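Local coordinates for protein pyridoxamine 5-phosphate-dependent dehydrase (Escherichia coli, PDB 3B8X) that removes the C3'-hydroxyl group of GDP-4-keto-6-deoxy-D-mannose by a combined transamination and deoxygenation on the way to L-colitose of the bacterial O-antigen, at residues R270-N278 against G372-D380; L321-I330 against I382-K390. The protein carries 1 engineered substitution. All coordinates share one frame; numbering follows the deposited sequence. Where two conformers were deposited one is given.

Contact 1: R270-N278 against G372-D380. With NA (sodium ion), chain K; NA (sodium ion), chain L.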
# COMPACT_ATOMS: atom_id res chain seq x y z
N ARG B 270 20.86 9.78 -19.10
CA ARG B 270 22.09 10.37 -18.62
C ARG B 270 22.44 9.73 -17.28
O ARG B 270 23.59 9.46 -16.95
CB ARG B 270 21.88 11.86 -18.47
CG ARG B 270 23.19 12.63 -18.44
CD ARG B 270 23.01 14.14 -18.28
NE ARG B 270 21.82 14.56 -17.54
CZ ARG B 270 21.81 14.83 -16.23
NH1 ARG B 270 22.93 14.66 -15.53
NH2 ARG B 270 20.69 15.25 -15.63
N PHE B 271 21.44 9.50 -16.46
CA PHE B 271 21.75 8.91 -15.18
C PHE B 271 22.39 7.55 -15.49
O PHE B 271 23.36 7.17 -14.84
CB PHE B 271 20.45 8.65 -14.40
CG PHE B 271 19.84 9.89 -13.77
CD1 PHE B 271 20.49 11.10 -13.78
CD2 PHE B 271 18.61 9.81 -13.12
CE1 PHE B 271 19.91 12.23 -13.17
CE2 PHE B 271 18.05 10.91 -12.48
CZ PHE B 271 18.70 12.13 -12.51
N ILE B 272 21.85 6.80 -16.45
CA ILE B 272 22.41 5.46 -16.67
C ILE B 272 23.85 5.56 -17.20
O ILE B 272 24.79 4.79 -16.86
CB ILE B 272 21.52 4.56 -17.60
CG1 ILE B 272 20.26 4.04 -16.92
CG2 ILE B 272 22.32 3.37 -18.08
CD1 ILE B 272 20.04 4.45 -15.51
N SER B 273 24.06 6.53 -18.08
CA SER B 273 25.38 6.76 -18.65
C SER B 273 26.44 6.99 -17.56
O SER B 273 27.55 6.37 -17.57
CB SER B 273 25.32 7.97 -19.57
OG SER B 273 26.50 8.08 -20.34
N VAL B 274 26.12 7.92 -16.64
CA VAL B 274 27.05 8.29 -15.56
C VAL B 274 27.34 7.09 -14.68
O VAL B 274 28.49 6.80 -14.33
CB VAL B 274 26.53 9.44 -14.71
CG1 VAL B 274 27.53 9.77 -13.62
CG2 VAL B 274 26.33 10.67 -15.57
N ARG B 275 26.27 6.40 -14.30
CA ARG B 275 26.39 5.22 -13.46
C ARG B 275 27.25 4.16 -14.14
O ARG B 275 28.07 3.52 -13.48
CB ARG B 275 25.02 4.61 -13.20
CG ARG B 275 24.21 5.36 -12.18
CD ARG B 275 22.94 4.60 -11.96
NE ARG B 275 22.17 5.17 -10.87
CZ ARG B 275 22.16 4.67 -9.66
NH1 ARG B 275 22.85 3.56 -9.37
NH2 ARG B 275 21.47 5.30 -8.73
N ARG B 276 27.03 3.90 -15.42
CA ARG B 276 27.90 2.92 -16.10
C ARG B 276 29.36 3.41 -16.21
O ARG B 276 30.30 2.62 -16.10
CB ARG B 276 27.34 2.42 -17.45
CG ARG B 276 26.10 1.53 -17.29
CD ARG B 276 25.29 1.37 -18.59
NE ARG B 276 26.15 0.75 -19.58
CZ ARG B 276 26.66 -0.47 -19.45
NH1 ARG B 276 26.37 -1.22 -18.39
NH2 ARG B 276 27.48 -0.93 -20.38
N LYS B 277 29.58 4.71 -16.40
CA LYS B 277 30.99 5.13 -16.46
C LYS B 277 31.61 4.95 -15.08
O LYS B 277 32.76 4.57 -14.95
CB LYS B 277 31.15 6.57 -16.91
CG LYS B 277 32.57 6.90 -17.30
CD LYS B 277 32.65 7.62 -18.63
CE LYS B 277 34.10 8.00 -18.95
NZ LYS B 277 34.43 9.44 -18.69
N ASN B 278 30.79 5.12 -14.05
CA ASN B 278 31.35 4.96 -12.71
C ASN B 278 31.71 3.50 -12.59
O ASN B 278 32.70 3.16 -11.97
CB ASN B 278 30.31 5.27 -11.63
CG ASN B 278 30.13 6.76 -11.40
OD1 ASN B 278 31.05 7.56 -11.61
ND2 ASN B 278 28.94 7.14 -10.94
N GLY B 372 27.69 2.52 -2.53
CA GLY B 372 26.83 3.09 -3.52
C GLY B 372 27.30 3.42 -4.93
O GLY B 372 28.47 3.63 -5.23
N ASN B 373 26.32 3.48 -5.82
CA ASN B 373 26.63 4.06 -7.14
C ASN B 373 25.63 5.22 -7.31
O ASN B 373 24.52 5.19 -6.78
CB ASN B 373 26.57 3.03 -8.28
CG ASN B 373 27.15 3.59 -9.60
OD1 ASN B 373 27.78 4.66 -9.61
ND2 ASN B 373 26.93 2.87 -10.70
N HIS B 374 26.01 6.28 -8.00
CA HIS B 374 25.11 7.42 -8.17
C HIS B 374 25.08 7.86 -9.63
O HIS B 374 25.95 7.48 -10.42
CB HIS B 374 25.59 8.67 -7.34
CG HIS B 374 25.80 8.42 -5.88
ND1 HIS B 374 25.41 9.32 -4.91
CD2 HIS B 374 26.38 7.38 -5.22
CE1 HIS B 374 25.74 8.85 -3.72
NE2 HIS B 374 26.36 7.70 -3.88
N GLN B 375 24.15 8.75 -9.95
CA GLN B 375 24.01 9.31 -11.30
C GLN B 375 24.93 10.50 -11.51
O GLN B 375 24.78 11.25 -12.44
CB GLN B 375 22.57 9.77 -11.51
CG GLN B 375 22.14 11.04 -10.73
CD GLN B 375 22.22 10.96 -9.18
OE1 GLN B 375 22.10 9.90 -8.56
NE2 GLN B 375 22.42 12.11 -8.57
N ILE B 376 25.86 10.68 -10.58
CA ILE B 376 26.88 11.73 -10.58
C ILE B 376 28.25 11.00 -10.57
O ILE B 376 28.37 9.97 -9.93
CB ILE B 376 26.78 12.55 -9.24
CG1 ILE B 376 25.42 13.21 -9.08
CG2 ILE B 376 27.84 13.64 -9.15
CD1 ILE B 376 24.86 13.04 -7.69
N GLU B 377 29.27 11.51 -11.26
CA GLU B 377 30.58 10.83 -11.27
C GLU B 377 31.06 10.61 -9.86
O GLU B 377 30.86 11.47 -9.00
CB GLU B 377 31.65 11.59 -12.08
CG GLU B 377 32.05 12.97 -11.52
CD GLU B 377 33.23 12.96 -10.55
OE1 GLU B 377 33.84 11.90 -10.28
OE2 GLU B 377 33.55 14.03 -10.00
N LEU B 378 31.76 9.50 -9.65
CA LEU B 378 32.27 9.13 -8.34
C LEU B 378 33.77 8.81 -8.38
O LEU B 378 34.27 8.00 -7.58
CB LEU B 378 31.51 7.87 -7.88
CG LEU B 378 30.11 8.10 -7.31
CD1 LEU B 378 29.31 6.80 -7.12
CD2 LEU B 378 30.23 8.82 -5.98
N PHE B 379 34.52 9.43 -9.29
CA PHE B 379 35.93 9.07 -9.40
C PHE B 379 36.74 9.19 -8.15
O PHE B 379 37.52 8.29 -7.85
CB PHE B 379 36.66 9.70 -10.58
CG PHE B 379 35.90 9.64 -11.87
CD1 PHE B 379 35.46 10.81 -12.49
CD2 PHE B 379 35.55 8.42 -12.42
CE1 PHE B 379 34.72 10.76 -13.64
CE2 PHE B 379 34.80 8.36 -13.58
CZ PHE B 379 34.39 9.54 -14.19
N ASP B 380 36.57 10.31 -7.42
CA ASP B 380 37.35 10.48 -6.17
C ASP B 380 36.93 9.52 -5.11
O ASP B 380 37.74 9.00 -4.34
CB ASP B 380 37.26 11.91 -5.63
CG ASP B 380 37.78 12.93 -6.63
OD1 ASP B 380 38.71 12.59 -7.40
OD2 ASP B 380 37.22 14.04 -6.70
NA NA K . 22.76 4.76 -4.88
NA NA L . 34.43 14.75 -7.11
O HOH W 1 20.18 7.85 -9.30
O HOH W 2 21.23 3.41 -6.39
O HOH W 3 21.46 6.49 -5.71
O HOH W 4 23.61 2.54 -4.47
O HOH W 5 21.01 3.22 -3.20
O HOH W 6 34.08 14.16 -4.36
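The side-chain amide of Asn-278, projecting from helix 255-286, works from both ends on the loop 373-378 and illustrates how one residue can fix an irregular backbone. Its ND2 gives a nearly straight bond (167°) to Ile-376 O at 3.1 Å, the acceptor lying in its amide plane, and a more bent one to Asn-373 OD1 at 3.0 Å. Its OD1 takes the amide hydrogen of Leu-378 N at 2.8 Å, from above the carbonyl plane. Asn-373 answers with its own ND2: with CG anti to the backbone N (chi1 -169°), the amide reaches across to Arg-275 O at 3.1 Å, along an almost linear N-H (171°). A second acceptor of that ND2 is Trp-303 O.

Leu-378 is the N-cap of the last helix, 379-388, so Asn-278 grips the residue where that helix starts. Just before it, Glu-377 OE1 receives Phe-379 N at 2.7 Å, and the Phe-379 ring meets Tyr-281 edge-to-face.

Van der Waals contacts lie alongside. Gln-375 CG sits over one face of the Phe-271 ring, 3.8 Å from its centroid, a CH-pi contact. Val-274 CG1 packs on the loop backbone, 3.3 Å from Gln-375 O and close to Ile-376 C.

Charge and metal meet round Arg-275, whose extended chain lays one guanidinium face against the backbone at His-374. NH1 is held by Trp-303 O and Phe-304 O, while a water bonded to NH2 also lies within bonding distance of Gln-375 OE1. Another water bonded to NH2 is a ligand of a sodium ion, which also binds Asn-373 O at 2.6 Å and Leu-8 O. At the far end, Asp-380 OD2 binds a second sodium ion.

Contact 2: L321-I330 against I382-K390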
# COMPACT_ATOMS: atom_id res chain seq x y z
N LEU B 321 35.78 -4.78 7.40
CA LEU B 321 35.62 -3.88 6.27
C LEU B 321 34.51 -2.89 6.52
O LEU B 321 34.55 -1.74 6.06
CB LEU B 321 35.29 -4.68 5.04
CG LEU B 321 36.47 -5.56 4.62
CD1 LEU B 321 36.00 -6.27 3.39
CD2 LEU B 321 37.68 -4.69 4.32
N VAL B 322 33.48 -3.35 7.20
CA VAL B 322 32.35 -2.50 7.52
C VAL B 322 32.79 -1.29 8.36
O VAL B 322 32.56 -0.13 7.99
CB VAL B 322 31.22 -3.32 8.20
CG1 VAL B 322 30.12 -2.41 8.77
CG2 VAL B 322 30.65 -4.29 7.20
N GLU B 323 33.52 -1.58 9.42
CA GLU B 323 34.05 -0.56 10.34
C GLU B 323 34.95 0.36 9.57
O GLU B 323 34.94 1.59 9.74
CB GLU B 323 34.96 -1.26 11.35
CG GLU B 323 35.34 -0.42 12.56
CD GLU B 323 36.14 -1.22 13.57
OE1 GLU B 323 37.38 -1.06 13.61
OE2 GLU B 323 35.53 -2.03 14.31
N ASN B 324 35.78 -0.26 8.74
CA ASN B 324 36.71 0.48 7.93
C ASN B 324 36.01 1.45 7.03
O ASN B 324 36.46 2.57 6.86
CB ASN B 324 37.55 -0.47 7.10
CG ASN B 324 38.74 -0.97 7.86
OD1 ASN B 324 39.61 -1.62 7.28
ND2 ASN B 324 38.76 -0.74 9.17
N LEU B 325 34.91 1.00 6.43
CA LEU B 325 34.18 1.84 5.51
C LEU B 325 33.53 2.99 6.27
O LEU B 325 33.58 4.15 5.87
CB LEU B 325 33.15 1.01 4.70
CG LEU B 325 33.79 0.05 3.67
CD1 LEU B 325 32.89 -1.09 3.09
CD2 LEU B 325 34.48 0.86 2.54
N ASN B 326 32.93 2.68 7.40
CA ASN B 326 32.25 3.72 8.12
C ASN B 326 33.16 4.78 8.65
O ASN B 326 32.85 5.97 8.56
CB ASN B 326 31.39 3.09 9.20
CG ASN B 326 30.18 2.41 8.63
OD1 ASN B 326 29.67 1.52 9.26
ND2 ASN B 326 29.73 2.80 7.42
N SER B 327 34.32 4.33 9.11
CA SER B 327 35.35 5.20 9.62
C SER B 327 35.65 6.20 8.54
O SER B 327 35.85 7.38 8.84
CB SER B 327 36.62 4.39 9.90
OG SER B 327 37.65 5.22 10.43
N ALA B 328 35.74 5.71 7.30
CA ALA B 328 36.07 6.56 6.15
C ALA B 328 34.91 7.43 5.73
O ALA B 328 35.09 8.28 4.87
CB ALA B 328 36.56 5.74 4.92
N GLY B 329 33.73 7.17 6.28
CA GLY B 329 32.55 7.93 5.88
C GLY B 329 31.91 7.35 4.62
O GLY B 329 31.30 8.08 3.85
N ILE B 330 32.12 6.06 4.39
CA ILE B 330 31.54 5.38 3.23
C ILE B 330 30.36 4.50 3.68
O ILE B 330 30.51 3.53 4.40
CB ILE B 330 32.58 4.55 2.49
CG1 ILE B 330 33.69 5.45 1.94
CG2 ILE B 330 31.91 3.83 1.31
CD1 ILE B 330 34.88 4.62 1.36
N ILE B 382 35.66 6.61 -5.57
CA ILE B 382 36.12 5.23 -5.86
C ILE B 382 37.60 5.04 -5.56
O ILE B 382 38.04 3.96 -5.14
CB ILE B 382 35.82 4.87 -7.33
CG1 ILE B 382 34.35 4.49 -7.48
CG2 ILE B 382 36.63 3.64 -7.78
CD1 ILE B 382 33.84 4.61 -8.93
N ASP B 383 38.39 6.07 -5.84
CA ASP B 383 39.82 6.01 -5.53
C ASP B 383 39.90 5.80 -4.03
O ASP B 383 40.76 5.09 -3.47
CB ASP B 383 40.46 7.38 -5.77
CG ASP B 383 40.65 7.73 -7.25
OD1 ASP B 383 40.77 6.81 -8.08
OD2 ASP B 383 40.72 8.94 -7.57
N TYR B 384 39.07 6.56 -3.35
CA TYR B 384 39.09 6.57 -1.91
C TYR B 384 38.74 5.17 -1.42
O TYR B 384 39.43 4.57 -0.58
CB TYR B 384 38.08 7.63 -1.41
CG TYR B 384 38.01 7.84 0.08
CD1 TYR B 384 39.17 7.98 0.86
CD2 TYR B 384 36.77 7.89 0.73
CE1 TYR B 384 39.08 8.17 2.26
CE2 TYR B 384 36.68 8.08 2.11
CZ TYR B 384 37.84 8.21 2.88
OH TYR B 384 37.75 8.39 4.25
N LEU B 385 37.65 4.65 -1.97
CA LEU B 385 37.16 3.32 -1.60
C LEU B 385 38.26 2.27 -1.80
O LEU B 385 38.51 1.46 -0.89
CB LEU B 385 35.92 3.01 -2.42
CG LEU B 385 35.37 1.59 -2.42
CD1 LEU B 385 34.53 1.39 -1.18
CD2 LEU B 385 34.47 1.56 -3.63
N ARG B 386 38.97 2.37 -2.93
CA ARG B 386 40.10 1.48 -3.23
C ARG B 386 41.28 1.58 -2.24
O ARG B 386 41.90 0.56 -1.90
CB ARG B 386 40.52 1.61 -4.70
CG ARG B 386 41.54 0.59 -5.20
CD ARG B 386 41.03 -0.83 -5.24
NE ARG B 386 42.10 -1.81 -5.53
CZ ARG B 386 42.95 -2.30 -4.62
NH1 ARG B 386 42.98 -1.87 -3.37
NH2 ARG B 386 43.84 -3.20 -4.99
N GLU B 387 41.55 2.78 -1.73
CA GLU B 387 42.57 3.00 -0.71
C GLU B 387 42.11 2.42 0.63
O GLU B 387 42.87 1.86 1.39
CB GLU B 387 42.81 4.49 -0.54
CG GLU B 387 43.82 4.83 0.55
CD GLU B 387 45.23 4.43 0.15
OE1 GLU B 387 45.46 4.28 -1.07
OE2 GLU B 387 46.09 4.26 1.04
N VAL B 388 40.84 2.58 0.95
CA VAL B 388 40.31 2.05 2.21
C VAL B 388 40.30 0.51 2.25
O VAL B 388 40.59 -0.10 3.28
CB VAL B 388 38.86 2.54 2.39
CG1 VAL B 388 38.21 1.98 3.63
CG2 VAL B 388 38.80 4.06 2.36
N LEU B 389 39.92 -0.11 1.14
CA LEU B 389 39.86 -1.56 1.03
C LEU B 389 41.16 -2.08 0.42
O LEU B 389 41.18 -2.76 -0.61
CB LEU B 389 38.68 -1.93 0.15
CG LEU B 389 37.36 -1.45 0.77
CD1 LEU B 389 36.26 -1.53 -0.27
CD2 LEU B 389 36.99 -2.34 1.95
N LYS B 390 42.26 -1.70 1.04
CA LYS B 390 43.56 -2.10 0.56
C LYS B 390 44.05 -3.32 1.38
O LYS B 390 43.50 -3.48 2.49
CB LYS B 390 44.55 -0.93 0.68
CG LYS B 390 45.42 -0.76 -0.56
CD LYS B 390 46.46 -1.88 -0.61
CE LYS B 390 47.24 -1.94 -1.94
NZ LYS B 390 48.35 -2.96 -1.94
OXT LYS B 390 44.92 -4.02 0.86
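Leu-325, Ile-330, Leu-385 and Val-388 form the apolar centre between helices 318-328 and 379-388. The CD2 methyl of Leu-325 lies 3.8 Å from Leu-385 CD1 and 4.0 Å from Val-388 CG1, their side chains meeting at a slant. From the segment just beyond helix 318-328, Ile-330 brings its CD1 against Tyr-384 CD2 at 3.8 Å, the side chains sliding past each other in opposite directions, with Val-388 CG2 and Leu-385 CD1 also near. Val-388 divides its two branches: CG1 serves Leu-325 and the carbonyl of Asn-324, CG2 serves Ala-328 and Ile-330. Towards the C-terminus, Leu-321 and Leu-389 cross at about a right angle, their CD2 methyls tightly packed at 3.4 Å.

The two helices run more antiparallel than parallel, at 137°, with short-segment axes 10.4 Å apart. Both lie against the antiparallel sheet of the C-terminal part of this fold-type I, aspartate aminotransferase-like chain: Leu-325, Ile-330 and Leu-385 all touch Val-371 of strand 368-372, while Leu-389 rests on Phe-308.

Outward, helix 318-328 ends in a Schellman motif, with Gly-329 at positive phi (84°) where a side chain would collide with the preceding carbonyl. The turn lets Ile-330 double back to the core. A trans chi1 (-177°) swings the Tyr-384 ring toward the end of helix 318-328, where OH donates a hydrogen bond to Ala-328 O (2.7 Å), which sits at the ring edge; the hydroxyl's exact position is less certain. Ala-328 also pairs through its backbone with Ile-4, and Tyr-384 packs on Met-3 and Ile-4 of the N-terminal segment.

In the fold
Contacts 1 and 2 share helix 379-388: contact 1 holds the loop leading into its first turn, contact 2 its later turns. Their centres are 18 Å apart, yet Asn-278 O packs against Ile-382 CD1 at 3.6 Å. The N-terminal segment bridges them, since His-374 bonds to Pro-7 and Ser-10 while Gly-329 bonds to Tyr-6. Strand 368-372 ends where contact 1 begins, and contact 2 packs on its Val-371. Contact 1 lies closer to the bound cofactor-sugar adduct, about 8 Å from the His-374 side chain, against about 11 Å from that of Ile-330. Glu-377 and Asp-380 of 372-380 bind magnesium in another crystal structure; the Asp-380 side chain lies about 6 Å from that of Tyr-384.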